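Local coordinates for metalloregulator ScaR (Streptococcus gordonii, PDB 3HRS), which acts as a manganese-activated transcriptional repressor of the DtxR/MntR family, a homodimer that probably binds DNA when a transition metal occupies its metal-sensing domain, at residues Leu77-Leu82 and Ala121-Gly126; Leu71-Arg76 and Thr127-Gly132. All coordinates share one frame; numbering follows the deposited sequence.

Contact 1: Leu77-Leu82 and Ala121-Gly126; sequences LIEVFL and ACPHGG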
ATOM      1  N   LEU A  77       1.277  -9.186   8.124  1.00 53.97           N
ATOM      2  CA  LEU A  77       2.246  -9.125   7.038  1.00 51.67           C
ATOM      3  C   LEU A  77       2.619  -7.659   6.691  1.00 57.67           C
ATOM      4  O   LEU A  77       3.775  -7.356   6.459  1.00 57.86           O
ATOM      5  CB  LEU A  77       1.794  -9.909   5.817  1.00 46.54           C
ATOM      6  CG  LEU A  77       1.712 -11.433   5.922  1.00 49.47           C
ATOM      7  CD1 LEU A  77       0.839 -12.031   4.795  1.00 49.57           C
ATOM      8  CD2 LEU A  77       3.062 -11.998   5.842  1.00 50.48           C
ATOM      9  N   ILE A  78       1.653  -6.752   6.706  1.00 56.14           N
ATOM     10  CA  ILE A  78       1.962  -5.338   6.534  1.00 48.86           C
ATOM     11  C   ILE A  78       2.894  -4.896   7.666  1.00 60.13           C
ATOM     12  O   ILE A  78       3.847  -4.147   7.461  1.00 58.76           O
ATOM     13  CB  ILE A  78       0.694  -4.449   6.531  1.00 50.67           C
ATOM     14  CG1 ILE A  78      -0.230  -4.783   5.345  1.00 63.48           C
ATOM     15  CG2 ILE A  78       1.059  -3.016   6.413  1.00 49.36           C
ATOM     16  CD1 ILE A  78       0.509  -4.910   4.049  1.00 66.81           C
ATOM     17  N   GLU A  79       2.627  -5.358   8.875  1.00 69.71           N
ATOM     18  CA  GLU A  79       3.493  -4.984   9.982  1.00 65.30           C
ATOM     19  C   GLU A  79       4.912  -5.406   9.641  1.00 55.65           C
ATOM     20  O   GLU A  79       5.792  -4.563   9.588  1.00 51.90           O
ATOM     21  CB  GLU A  79       3.042  -5.623  11.285  1.00 71.97           C
ATOM     22  CG  GLU A  79       3.984  -5.382  12.438  1.00 87.00           C
ATOM     23  CD  GLU A  79       3.581  -4.191  13.266  1.00 99.95           C
ATOM     24  OE1 GLU A  79       4.375  -3.798  14.159  1.00102.75           O
ATOM     25  OE2 GLU A  79       2.465  -3.663  13.027  1.00102.96           O
ATOM     26  N   VAL A  80       5.114  -6.709   9.400  1.00 50.08           N
ATOM     27  CA  VAL A  80       6.411  -7.255   9.015  1.00 42.67           C
ATOM     28  C   VAL A  80       7.027  -6.512   7.838  1.00 49.40           C
ATOM     29  O   VAL A  80       8.211  -6.257   7.838  1.00 53.26           O
ATOM     30  CB  VAL A  80       6.329  -8.713   8.581  1.00 46.69           C
ATOM     31  CG1 VAL A  80       7.645  -9.142   7.865  1.00 32.34           C
ATOM     32  CG2 VAL A  80       6.046  -9.603   9.777  1.00 51.58           C
ATOM     33  N   PHE A  81       6.243  -6.177   6.824  1.00 46.57           N
ATOM     34  CA  PHE A  81       6.827  -5.464   5.694  1.00 52.56           C
ATOM     35  C   PHE A  81       7.328  -4.081   6.124  1.00 53.58           C
ATOM     36  O   PHE A  81       8.447  -3.725   5.839  1.00 51.93           O
ATOM     37  CB  PHE A  81       5.854  -5.366   4.502  1.00 43.53           C
ATOM     38  CG  PHE A  81       6.332  -4.462   3.383  1.00 44.80           C
ATOM     39  CD1 PHE A  81       7.307  -4.887   2.493  1.00 46.91           C
ATOM     40  CD2 PHE A  81       5.779  -3.193   3.208  1.00 44.32           C
ATOM     41  CE1 PHE A  81       7.727  -4.056   1.438  1.00 52.99           C
ATOM     42  CE2 PHE A  81       6.185  -2.357   2.153  1.00 39.07           C
ATOM     43  CZ  PHE A  81       7.157  -2.785   1.270  1.00 43.75           C
ATOM     44  N   LEU A  82       6.495  -3.314   6.815  1.00 54.71           N
ATOM     45  CA  LEU A  82       6.837  -1.944   7.157  1.00 53.94           C
ATOM     46  C   LEU A  82       8.085  -1.829   8.009  1.00 67.68           C
ATOM     47  O   LEU A  82       8.949  -0.969   7.749  1.00 72.04           O
ATOM     48  CB  LEU A  82       5.676  -1.233   7.842  1.00 54.36           C
ATOM     49  CG  LEU A  82       4.502  -1.069   6.871  1.00 61.76           C
ATOM     50  CD1 LEU A  82       3.479  -0.108   7.441  1.00 56.81           C
ATOM     51  CD2 LEU A  82       5.017  -0.597   5.507  1.00 56.86           C
ATOM     52  N   ALA A 121       5.550 -15.287  11.788  1.00 54.38           N
ATOM     53  CA  ALA A 121       5.279 -14.382  12.900  1.00 55.35           C
ATOM     54  C   ALA A 121       5.684 -12.939  12.613  1.00 53.16           C
ATOM     55  O   ALA A 121       6.716 -12.713  11.980  1.00 63.39           O
ATOM     56  CB  ALA A 121       5.996 -14.875  14.133  1.00 53.09           C
ATOM     57  N   CYS A 122       4.876 -11.972  13.073  1.00 40.18           N
ATOM     58  CA  CYS A 122       5.232 -10.554  12.956  1.00 47.11           C
ATOM     59  C   CYS A 122       6.205 -10.161  14.091  1.00 65.09           C
ATOM     60  O   CYS A 122       6.397 -10.925  15.048  1.00 65.65           O
ATOM     61  CB  CYS A 122       4.000  -9.660  12.996  1.00 40.26           C
ATOM     62  SG  CYS A 122       3.120  -9.644  14.572  1.00 64.36           S
ATOM     63  N   PRO A 123       6.817  -8.966  14.001  1.00 71.68           N
ATOM     64  CA  PRO A 123       7.856  -8.635  14.994  1.00 74.06           C
ATOM     65  C   PRO A 123       7.380  -8.642  16.461  1.00 77.05           C
ATOM     66  O   PRO A 123       8.231  -8.713  17.343  1.00 85.24           O
ATOM     67  CB  PRO A 123       8.327  -7.226  14.581  1.00 63.48           C
ATOM     68  CG  PRO A 123       7.816  -7.040  13.167  1.00 67.82           C
ATOM     69  CD  PRO A 123       6.543  -7.839  13.094  1.00 69.84           C
ATOM     70  N   HIS A 124       6.080  -8.587  16.738  1.00 71.03           N
ATOM     71  CA  HIS A 124       5.659  -8.644  18.139  1.00 61.93           C
ATOM     72  C   HIS A 124       5.272 -10.024  18.619  1.00 67.36           C
ATOM     73  O   HIS A 124       4.638 -10.153  19.668  1.00 75.90           O
ATOM     74  CB  HIS A 124       4.530  -7.675  18.422  1.00 57.37           C
ATOM     75  CG  HIS A 124       4.920  -6.249  18.250  1.00 68.45           C
ATOM     76  ND1 HIS A 124       4.368  -5.439  17.282  1.00 79.63           N
ATOM     77  CD2 HIS A 124       5.821  -5.489  18.914  1.00 66.83           C
ATOM     78  CE1 HIS A 124       4.901  -4.234  17.367  1.00 77.17           C
ATOM     79  NE2 HIS A 124       5.781  -4.237  18.353  1.00 74.45           N
ATOM     80  N   GLY A 125       5.640 -11.051  17.858  1.00 64.34           N
ATOM     81  CA  GLY A 125       5.438 -12.421  18.291  1.00 59.28           C
ATOM     82  C   GLY A 125       4.074 -12.979  17.920  1.00 59.32           C
ATOM     83  O   GLY A 125       3.791 -14.186  18.077  1.00 51.06           O
ATOM     84  N   GLY A 126       3.213 -12.086  17.443  1.00 57.44           N
ATOM     85  CA  GLY A 126       1.949 -12.509  16.882  1.00 53.33           C
ATOM     86  C   GLY A 126       2.213 -13.470  15.744  1.00 51.58           C
ATOM     87  O   GLY A 126       3.069 -13.217  14.857  1.00 52.96           O
TER
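V80 meets C122 and P123 where an irregular loop passes along one side of helix 62-84, and the hold between the two segments is apolar contact. The V80 methyl CG2 touches C122 CB at 3.8 Å and P123 CD at the same distance. With CG1 anti to the backbone N (chi1 166°), CG2 lies opposite the carbonyl carbon and becomes the branch that faces the loop. E79 adds its aliphatic part, its CG reaching P123 CD at 3.6 Å, so the proline ring fills the angle between two successive helix residues.

The polar approach is between E79 and H124, whose side chains run roughly perpendicular to each other. E79 OE1 stands 3.3 Å from H124 CE1, placed obliquely to the ring, with the carboxylate and imidazole planes 55° apart. The bend of the glutamate at chi2 (94°) brings its carboxylate there. No hydrogen bond joins the two segments.

Backbone bonds shape the loop itself. A type I turn from C122 to G125 is closed by G125 N to C122 O (2.9 Å), and C122 N binds G126 O (2.8 Å). The positive phi of G125 suits glycine.

The residue choice is that of a metal site: E79, C122, H124 and D159 bind zinc in a metal-loaded structure of this protein, whereas this chain holds none. C122 SG lies 6.0 Å from E79 OE1 and 5.2 Å from H124 ND1, too far apart for these atoms to share one ion as they stand. The apolar packing of V80 and P123, with the turn's own backbone bonds, sets carboxylate, thiol and imidazole on neighbouring surfaces; metal binding would probably draw them closer.

Contact 2: Leu71-Arg76 and Thr127-Gly132; sequences LYRKHR and TIPAKG. With SO4 (sulfate ion), chain C.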
ATOM      1  N   LEU A  71      -7.819 -10.949   8.316  1.00 53.10           N
ATOM      2  CA  LEU A  71      -7.530  -9.686   8.976  1.00 63.36           C
ATOM      3  C   LEU A  71      -6.146  -9.711   9.632  1.00 65.62           C
ATOM      4  O   LEU A  71      -5.368  -8.755   9.560  1.00 52.38           O
ATOM      5  CB  LEU A  71      -8.557  -9.447  10.069  1.00 73.99           C
ATOM      6  CG  LEU A  71      -9.816  -8.827   9.518  1.00 92.48           C
ATOM      7  CD1 LEU A  71     -10.777  -8.583  10.664  1.00 98.74           C
ATOM      8  CD2 LEU A  71      -9.461  -7.533   8.762  1.00 90.06           C
ATOM      9  N   TYR A  72      -5.858 -10.819  10.294  1.00 61.27           N
ATOM     10  CA  TYR A  72      -4.632 -10.919  11.020  1.00 58.23           C
ATOM     11  C   TYR A  72      -3.472 -11.113  10.041  1.00 60.23           C
ATOM     12  O   TYR A  72      -2.389 -10.515  10.239  1.00 64.60           O
ATOM     13  CB  TYR A  72      -4.738 -12.013  12.072  1.00 55.83           C
ATOM     14  CG  TYR A  72      -5.274 -11.522  13.404  1.00 58.28           C
ATOM     15  CD1 TYR A  72      -4.436 -10.942  14.337  1.00 63.10           C
ATOM     16  CD2 TYR A  72      -6.600 -11.667  13.739  1.00 67.32           C
ATOM     17  CE1 TYR A  72      -4.910 -10.507  15.556  1.00 71.62           C
ATOM     18  CE2 TYR A  72      -7.085 -11.231  14.961  1.00 73.48           C
ATOM     19  CZ  TYR A  72      -6.238 -10.652  15.867  1.00 76.79           C
ATOM     20  OH  TYR A  72      -6.718 -10.212  17.088  1.00 79.34           O
ATOM     21  N   ARG A  73      -3.692 -11.899   8.976  1.00 43.50           N
ATOM     22  CA  ARG A  73      -2.685 -12.008   7.904  1.00 39.91           C
ATOM     23  C   ARG A  73      -2.320 -10.639   7.374  1.00 50.29           C
ATOM     24  O   ARG A  73      -1.139 -10.246   7.393  1.00 62.66           O
ATOM     25  CB  ARG A  73      -3.127 -12.884   6.746  1.00 51.77           C
ATOM     26  CG  ARG A  73      -2.543 -14.265   6.790  1.00 58.94           C
ATOM     27  CD  ARG A  73      -3.116 -15.144   5.684  1.00 57.20           C
ATOM     28  NE  ARG A  73      -2.491 -14.925   4.383  1.00 51.52           N
ATOM     29  CZ  ARG A  73      -1.279 -15.364   4.048  1.00 64.32           C
ATOM     30  NH1 ARG A  73      -0.514 -16.022   4.918  1.00 63.01           N
ATOM     31  NH2 ARG A  73      -0.811 -15.128   2.835  1.00 75.92           N
ATOM     32  N   LYS A  74      -3.340  -9.910   6.930  1.00 43.75           N
ATOM     33  CA  LYS A  74      -3.148  -8.609   6.298  1.00 44.67           C
ATOM     34  C   LYS A  74      -2.349  -7.708   7.223  1.00 50.82           C
ATOM     35  O   LYS A  74      -1.268  -7.209   6.865  1.00 52.96           O
ATOM     36  CB  LYS A  74      -4.499  -7.986   5.971  1.00 53.98           C
ATOM     37  CG  LYS A  74      -4.462  -6.967   4.860  1.00 53.68           C
ATOM     38  CD  LYS A  74      -5.621  -5.980   4.954  1.00 56.18           C
ATOM     39  CE  LYS A  74      -6.840  -6.434   4.139  1.00 71.53           C
ATOM     40  NZ  LYS A  74      -7.885  -7.098   4.934  1.00 69.87           N
ATOM     41  N   HIS A  75      -2.865  -7.559   8.439  1.00 52.39           N
ATOM     42  CA  HIS A  75      -2.284  -6.708   9.464  1.00 51.00           C
ATOM     43  C   HIS A  75      -0.859  -7.086   9.903  1.00 57.51           C
ATOM     44  O   HIS A  75       0.007  -6.217  10.024  1.00 48.79           O
ATOM     45  CB  HIS A  75      -3.176  -6.757  10.669  1.00 52.86           C
ATOM     46  CG  HIS A  75      -2.610  -6.056  11.852  1.00 61.25           C
ATOM     47  ND1 HIS A  75      -2.591  -4.685  11.957  1.00 58.66           N
ATOM     48  CD2 HIS A  75      -2.052  -6.536  12.990  1.00 58.83           C
ATOM     49  CE1 HIS A  75      -2.061  -4.349  13.116  1.00 61.47           C
ATOM     50  NE2 HIS A  75      -1.722  -5.451  13.760  1.00 60.59           N
ATOM     51  N   ARG A  76      -0.622  -8.375  10.154  1.00 52.19           N
ATOM     52  CA  ARG A  76       0.719  -8.802  10.514  1.00 48.20           C
ATOM     53  C   ARG A  76       1.707  -8.837   9.329  1.00 53.41           C
ATOM     54  O   ARG A  76       2.875  -8.551   9.503  1.00 52.32           O
ATOM     55  CB  ARG A  76       0.715 -10.119  11.305  1.00 38.66           C
ATOM     56  CG  ARG A  76       0.133  -9.925  12.688  1.00 48.92           C
ATOM     57  CD  ARG A  76      -0.412 -11.198  13.354  1.00 57.58           C
ATOM     58  NE  ARG A  76      -1.023 -10.838  14.634  1.00 66.56           N
ATOM     59  CZ  ARG A  76      -1.453 -11.704  15.549  1.00 66.60           C
ATOM     60  NH1 ARG A  76      -1.342 -13.015  15.353  1.00 65.51           N
ATOM     61  NH2 ARG A  76      -1.993 -11.250  16.672  1.00 59.13           N
ATOM     62  N   THR A 127       1.469 -14.567  15.751  1.00 48.91           N
ATOM     63  CA  THR A 127       1.604 -15.587  14.720  1.00 63.45           C
ATOM     64  C   THR A 127       0.865 -15.211  13.425  1.00 58.28           C
ATOM     65  O   THR A 127      -0.113 -14.469  13.461  1.00 53.80           O
ATOM     66  CB  THR A 127       1.106 -16.930  15.228  1.00 63.85           C
ATOM     67  OG1 THR A 127       0.776 -17.756  14.108  1.00 56.52           O
ATOM     68  CG2 THR A 127      -0.130 -16.708  16.035  1.00 61.92           C
ATOM     69  N   ILE A 128       1.361 -15.705  12.287  1.00 54.53           N
ATOM     70  CA  ILE A 128       0.823 -15.349  10.975  1.00 49.05           C
ATOM     71  C   ILE A 128       0.323 -16.543  10.185  1.00 51.93           C
ATOM     72  O   ILE A 128       1.078 -17.214   9.487  1.00 60.33           O
ATOM     73  CB  ILE A 128       1.870 -14.681  10.082  1.00 42.60           C
ATOM     74  CG1 ILE A 128       2.402 -13.396  10.691  1.00 46.92           C
ATOM     75  CG2 ILE A 128       1.251 -14.279   8.769  1.00 35.08           C
ATOM     76  CD1 ILE A 128       3.493 -12.767   9.824  1.00 29.89           C
ATOM     77  N   PRO A 129      -0.971 -16.789  10.252  1.00 52.09           N
ATOM     78  CA  PRO A 129      -1.601 -17.951   9.624  1.00 53.40           C
ATOM     79  C   PRO A 129      -1.503 -17.940   8.092  1.00 59.75           C
ATOM     80  O   PRO A 129      -1.530 -16.883   7.483  1.00 64.75           O
ATOM     81  CB  PRO A 129      -3.063 -17.800  10.057  1.00 45.95           C
ATOM     82  CG  PRO A 129      -3.221 -16.343  10.278  1.00 52.20           C
ATOM     83  CD  PRO A 129      -1.951 -15.961  10.960  1.00 55.56           C
ATOM     84  N   ALA A 130      -1.419 -19.116   7.487  1.00 61.83           N
ATOM     85  CA  ALA A 130      -1.417 -19.250   6.036  1.00 65.57           C
ATOM     86  C   ALA A 130      -2.737 -18.792   5.431  1.00 64.66           C
ATOM     87  O   ALA A 130      -3.769 -18.840   6.109  1.00 66.83           O
ATOM     88  CB  ALA A 130      -1.162 -20.706   5.669  1.00 63.46           C
ATOM     89  N   LYS A 131      -2.742 -18.385   4.159  1.00 62.98           N
ATOM     90  CA  LYS A 131      -4.052 -18.152   3.513  1.00 66.87           C
ATOM     91  C   LYS A 131      -5.016 -19.303   3.844  1.00 64.00           C
ATOM     92  O   LYS A 131      -4.673 -20.473   3.639  1.00 65.51           O
ATOM     93  CB  LYS A 131      -3.942 -18.028   1.996  1.00 58.53           C
ATOM     94  CG  LYS A 131      -5.172 -17.399   1.339  1.00 70.86           C
ATOM     95  CD  LYS A 131      -5.088 -17.413  -0.205  1.00 87.66           C
ATOM     96  CE  LYS A 131      -6.461 -17.706  -0.861  1.00101.33           C
ATOM     97  NZ  LYS A 131      -7.282 -18.801  -0.165  1.00103.52           N
ATOM     98  N   GLY A 132      -6.197 -18.984   4.370  1.00 53.74           N
ATOM     99  CA  GLY A 132      -7.200 -20.005   4.633  1.00 66.38           C
ATOM    100  C   GLY A 132      -7.083 -20.874   5.895  1.00 72.83           C
ATOM    101  O   GLY A 132      -8.052 -21.463   6.332  1.00 79.24           O
TER
HETATM  102  S   SO4 C 216      -2.572  -8.479  19.007  1.00102.22           S
HETATM  103  O1  SO4 C 216      -1.454  -9.230  19.592  1.00100.60           O
HETATM  104  O2  SO4 C 216      -3.775  -9.294  19.140  1.00107.41           O
HETATM  105  O3  SO4 C 216      -2.789  -7.205  19.709  1.00 93.67           O
HETATM  106  O4  SO4 C 216      -2.297  -8.222  17.583  1.00 97.36           O
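R73 and I128 bring their CA atoms to 5.7 Å, the closest backbone approach of helix segment 71-76 to the irregular segment 127-132. Two arginines one helical turn apart meet the loop, R76 through a well-formed bond and R73 through a doubtful one. The NH1 of R76 donates to T127 O at 2.7 Å, arriving on a lone pair in the carbonyl plane (C=O...N 135°), with the acceptor almost in the guanidinium plane. R76 runs extended from CG to NE, long enough to reach this carbonyl while its CB packs on I128 CG1 (3.7 Å). Its NH2 binds sulfate O4 at 3.2 Å, and Y72 CD1 covers one guanidinium face. NH1 also forms a salt bridge with E137, which accepts a hydrogen bond from T127 N.

R73 bends at chi3 (80°) and points NH1 at P129 O (2.9 Å), though that carbonyl is less surely placed. Its stronger partners are E110 and D113 of helix 106-115, salt-bridged through NH2. The backbone N of K131 lies over one guanidinium face.

Arginine suits position 76 because one flat, charged group serves both T127 O and E137, and position 73 because it pairs with two acids. The sulfate, probably from the crystallisation liquor and also hydrogen-bonded to H158 ND1 and the backbone N of D159, is consistent with a locally positive environment at the R76 guanidinium.

Along the chain the order is 71-76, 77-82, 121-126, 127-132: helix 62-84 supplies the first two segments without a break, and one continuous loop before strand 150-157 supplies the others. Contact 2 thus encloses contact 1, the loop running back along the helix. Their centres lie 10 Å apart, within the metal-binding and dimerisation domain. They touch directly, C122 SG lying 3.5 Å from R76 CG, and A121 C lying 3.6 Å from I128 CD1. C122 and E79 therefore lie beside R76, and D159 accepts a hydrogen bond from H75. Helix 62-84 also carries F81, whose ring meets F81 of the second subunit, so metal site and dimer interface share one helix.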